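Local coordinates for radical SAM domain protein (Methanothrix thermoacetophila, PDB 6Y1X) that probably acts as the radical SAM carbide synthase NifB, an iron-sulfur enzyme that matures the nitrogenase iron-molybdenum cofactor, at residues L146-E151 and I181-R186. Numbering follows the deposited sequence.
With SO4 (sulfate ion), chain E.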
ATOM      1  N   LEU A 146       9.468   5.611   1.369  1.00 17.76           N
ATOM      2  CA  LEU A 146       8.544   6.718   1.608  1.00 20.36           C
ATOM      3  C   LEU A 146       9.251   7.954   2.154  1.00 26.19           C
ATOM      4  O   LEU A 146       8.965   9.064   1.667  1.00 23.79           O
ATOM      5  CB  LEU A 146       7.403   6.259   2.526  1.00 21.01           C
ATOM      6  CG  LEU A 146       6.276   7.277   2.712  1.00 22.37           C
ATOM      7  CD1 LEU A 146       5.787   7.761   1.367  1.00 14.81           C
ATOM      8  CD2 LEU A 146       5.125   6.691   3.518  1.00 21.26           C
ATOM      9  N   PRO A 147      10.159   7.861   3.135  1.00 24.43           N
ATOM     10  CA  PRO A 147      10.856   9.087   3.566  1.00 22.08           C
ATOM     11  C   PRO A 147      11.627   9.752   2.444  1.00 24.82           C
ATOM     12  O   PRO A 147      11.656  10.986   2.364  1.00 31.07           O
ATOM     13  CB  PRO A 147      11.806   8.594   4.667  1.00 25.45           C
ATOM     14  CG  PRO A 147      11.272   7.303   5.109  1.00 21.02           C
ATOM     15  CD  PRO A 147      10.539   6.695   3.957  1.00 19.73           C
ATOM     16  N   ASP A 148      12.260   8.965   1.572  1.00 30.49           N
ATOM     17  CA  ASP A 148      13.097   9.532   0.522  1.00 36.07           C
ATOM     18  C   ASP A 148      12.282  10.132  -0.617  1.00 28.77           C
ATOM     19  O   ASP A 148      12.758  11.049  -1.292  1.00 29.61           O
ATOM     20  CB  ASP A 148      14.048   8.471  -0.034  1.00 48.77           C
ATOM     21  CG  ASP A 148      15.165   8.119   0.931  1.00 62.91           C
ATOM     22  OD1 ASP A 148      15.329   8.833   1.943  1.00 68.74           O
ATOM     23  OD2 ASP A 148      15.883   7.128   0.675  1.00 66.32           O
ATOM     24  N   ARG A 149      11.058   9.656  -0.841  1.00 24.18           N
ATOM     25  CA  ARG A 149      10.295  10.073  -2.008  1.00 25.10           C
ATOM     26  C   ARG A 149       9.032  10.858  -1.673  1.00 27.38           C
ATOM     27  O   ARG A 149       8.317  11.260  -2.597  1.00 26.36           O
ATOM     28  CB  ARG A 149       9.910   8.856  -2.864  1.00 18.05           C
ATOM     29  CG  ARG A 149      11.092   8.075  -3.432  1.00 23.99           C
ATOM     30  CD  ARG A 149      12.181   8.965  -4.023  1.00 35.29           C
ATOM     31  NE  ARG A 149      11.776   9.691  -5.220  1.00 44.65           N
ATOM     32  CZ  ARG A 149      12.048   9.293  -6.459  1.00 46.69           C
ATOM     33  NH1 ARG A 149      12.710   8.161  -6.659  1.00 40.23           N
ATOM     34  NH2 ARG A 149      11.653  10.022  -7.496  1.00 45.82           N
ATOM     35  N   ILE A 150       8.731  11.083  -0.390  1.00 22.46           N
ATOM     36  CA  ILE A 150       7.480  11.751  -0.035  1.00 24.57           C
ATOM     37  C   ILE A 150       7.449  13.159  -0.609  1.00 26.51           C
ATOM     38  O   ILE A 150       6.386  13.655  -1.000  1.00 29.99           O
ATOM     39  CB  ILE A 150       7.279  11.749   1.495  1.00 26.60           C
ATOM     40  CG1 ILE A 150       5.943  12.395   1.870  1.00 33.47           C
ATOM     41  CG2 ILE A 150       8.445  12.425   2.202  1.00 26.88           C
ATOM     42  CD1 ILE A 150       4.736  11.672   1.311  1.00 30.84           C
ATOM     43  N   GLU A 151       8.606  13.825  -0.675  1.00 26.96           N
ATOM     44  CA  GLU A 151       8.652  15.170  -1.236  1.00 28.46           C
ATOM     45  C   GLU A 151       8.249  15.158  -2.707  1.00 30.40           C
ATOM     46  O   GLU A 151       7.533  16.054  -3.169  1.00 31.29           O
ATOM     47  CB  GLU A 151      10.053  15.756  -1.074  1.00 34.21           C
ATOM     48  CG  GLU A 151      10.161  17.219  -1.457  1.00 49.68           C
ATOM     49  CD  GLU A 151      11.299  17.931  -0.747  1.00 65.09           C
ATOM     50  OE1 GLU A 151      12.420  17.376  -0.709  1.00 69.46           O
ATOM     51  OE2 GLU A 151      11.075  19.047  -0.231  1.00 69.84           O
ATOM     52  N   ILE A 181      16.304  -4.048   0.230  1.00 22.02           N
ATOM     53  CA  ILE A 181      17.354  -3.408  -0.555  1.00 17.21           C
ATOM     54  C   ILE A 181      17.195  -1.912  -0.348  1.00 18.18           C
ATOM     55  O   ILE A 181      16.185  -1.325  -0.758  1.00 19.88           O
ATOM     56  CB  ILE A 181      17.271  -3.774  -2.044  1.00 19.61           C
ATOM     57  CG1 ILE A 181      17.276  -5.289  -2.230  1.00 20.35           C
ATOM     58  CG2 ILE A 181      18.422  -3.133  -2.812  1.00 17.11           C
ATOM     59  CD1 ILE A 181      16.861  -5.723  -3.620  1.00 19.66           C
ATOM     60  N   TYR A 182      18.175  -1.286   0.298  1.00 16.55           N
ATOM     61  CA  TYR A 182      18.079   0.133   0.608  1.00 17.89           C
ATOM     62  C   TYR A 182      19.405   0.797   0.290  1.00 25.07           C
ATOM     63  O   TYR A 182      20.437   0.410   0.847  1.00 17.30           O
ATOM     64  CB  TYR A 182      17.713   0.346   2.080  1.00 26.21           C
ATOM     65  CG  TYR A 182      17.515   1.794   2.438  1.00 28.06           C
ATOM     66  CD1 TYR A 182      16.511   2.538   1.833  1.00 26.13           C
ATOM     67  CD2 TYR A 182      18.326   2.422   3.374  1.00 26.49           C
ATOM     68  CE1 TYR A 182      16.320   3.868   2.146  1.00 28.02           C
ATOM     69  CE2 TYR A 182      18.140   3.749   3.695  1.00 28.83           C
ATOM     70  CZ  TYR A 182      17.134   4.467   3.078  1.00 31.65           C
ATOM     71  OH  TYR A 182      16.942   5.792   3.389  1.00 36.24           O
ATOM     72  N   LYS A 183      19.359   1.822  -0.565  1.00 23.62           N
ATOM     73  CA  LYS A 183      20.527   2.612  -0.955  1.00 20.81           C
ATOM     74  C   LYS A 183      21.694   1.727  -1.390  1.00 23.24           C
ATOM     75  O   LYS A 183      22.835   1.899  -0.960  1.00 25.40           O
ATOM     76  CB  LYS A 183      20.947   3.576   0.154  1.00 25.17           C
ATOM     77  CG  LYS A 183      19.893   4.624   0.462  1.00 29.80           C
ATOM     78  CD  LYS A 183      20.471   5.763   1.275  1.00 38.18           C
ATOM     79  CE  LYS A 183      19.425   6.832   1.539  1.00 48.35           C
ATOM     80  NZ  LYS A 183      20.051   8.108   1.970  1.00 53.14           N
ATOM     81  N   GLY A 184      21.398   0.754  -2.245  1.00 25.67           N
ATOM     82  CA  GLY A 184      22.472  -0.012  -2.840  1.00 24.47           C
ATOM     83  C   GLY A 184      23.004  -1.152  -2.009  1.00 22.68           C
ATOM     84  O   GLY A 184      24.103  -1.638  -2.283  1.00 24.51           O
ATOM     85  N   GLU A 185      22.271  -1.591  -0.994  1.00 21.85           N
ATOM     86  CA  GLU A 185      22.713  -2.707  -0.178  1.00 23.08           C
ATOM     87  C   GLU A 185      21.525  -3.569   0.213  1.00 21.78           C
ATOM     88  O   GLU A 185      20.465  -3.059   0.584  1.00 23.79           O
ATOM     89  CB  GLU A 185      23.455  -2.218   1.077  1.00 26.82           C
ATOM     90  CG  GLU A 185      23.919  -3.332   1.998  1.00 29.55           C
ATOM     91  CD  GLU A 185      25.089  -2.923   2.881  1.00 33.68           C
ATOM     92  OE1 GLU A 185      25.563  -1.773   2.764  1.00 30.78           O
ATOM     93  OE2 GLU A 185      25.521  -3.754   3.705  1.00 31.23           O
ATOM     94  N   ARG A 186      21.711  -4.879   0.091  1.00 21.03           N
ATOM     95  CA  ARG A 186      20.723  -5.857   0.516  1.00 18.58           C
ATOM     96  C   ARG A 186      21.033  -6.258   1.953  1.00 19.89           C
ATOM     97  O   ARG A 186      22.165  -6.637   2.263  1.00 21.43           O
ATOM     98  CB  ARG A 186      20.759  -7.071  -0.415  1.00 20.13           C
ATOM     99  CG  ARG A 186      19.647  -8.089  -0.234  1.00 19.10           C
ATOM    100  CD  ARG A 186      19.430  -8.860  -1.543  1.00 24.07           C
ATOM    101  NE  ARG A 186      19.060 -10.260  -1.341  1.00 23.70           N
ATOM    102  CZ  ARG A 186      18.544 -11.041  -2.289  1.00 29.39           C
ATOM    103  NH1 ARG A 186      18.304 -10.560  -3.505  1.00 22.85           N
ATOM    104  NH2 ARG A 186      18.233 -12.299  -2.013  1.00 30.06           N
TER
HETATM  105  S   SO4 E 303      19.094   0.416  -5.062  0.79 39.67           S
HETATM  106  O1  SO4 E 303      17.894  -0.067  -5.733  0.79 41.73           O
HETATM  107  O2  SO4 E 303      19.557   1.659  -5.673  0.79 44.03           O
HETATM  108  O3  SO4 E 303      20.134  -0.599  -5.189  0.79 42.78           O
HETATM  109  O4  SO4 E 303      18.794   0.669  -3.657  0.79 28.83           O
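D148 and Y182 reach for each other from opposite directions, the carboxylate meeting the phenol end of the ring with the two planes only 22° apart. OD2 of D148 does most of the touching: it lies 3.2 Å from OH of Y182 and 3.6 Å from CE1 of the same ring, approaching obliquely. With CG of Y182 anti to the backbone N (chi1 -176°), the ring extends so that its hydroxyl end comes up to the D148 carboxylate. K183 runs alongside, its CG 3.7 Å above the centre of one ring face of Y182. Its extended chain brings CE within 3.7 Å of D148 OD2, while NZ stays 4.5 Å from that oxygen, too far for a salt bridge. The contact joins helix 146-156, which follows strand 136-141 in the six-stranded parallel sheet of the radical SAM partial TIM barrel, to the β-hairpin of strands 177-182 and 185-188, closed by a type I' turn at K183-G184. With an alanine at D148, the K183 ammonium would probably lose this nearby negative charge and a gap would open beside the Y182 hydroxyl. At the turn, a sulfate, probably from the crystallisation liquor, accepts a hydrogen bond at O4 from G184 N (3.0 Å, 153°).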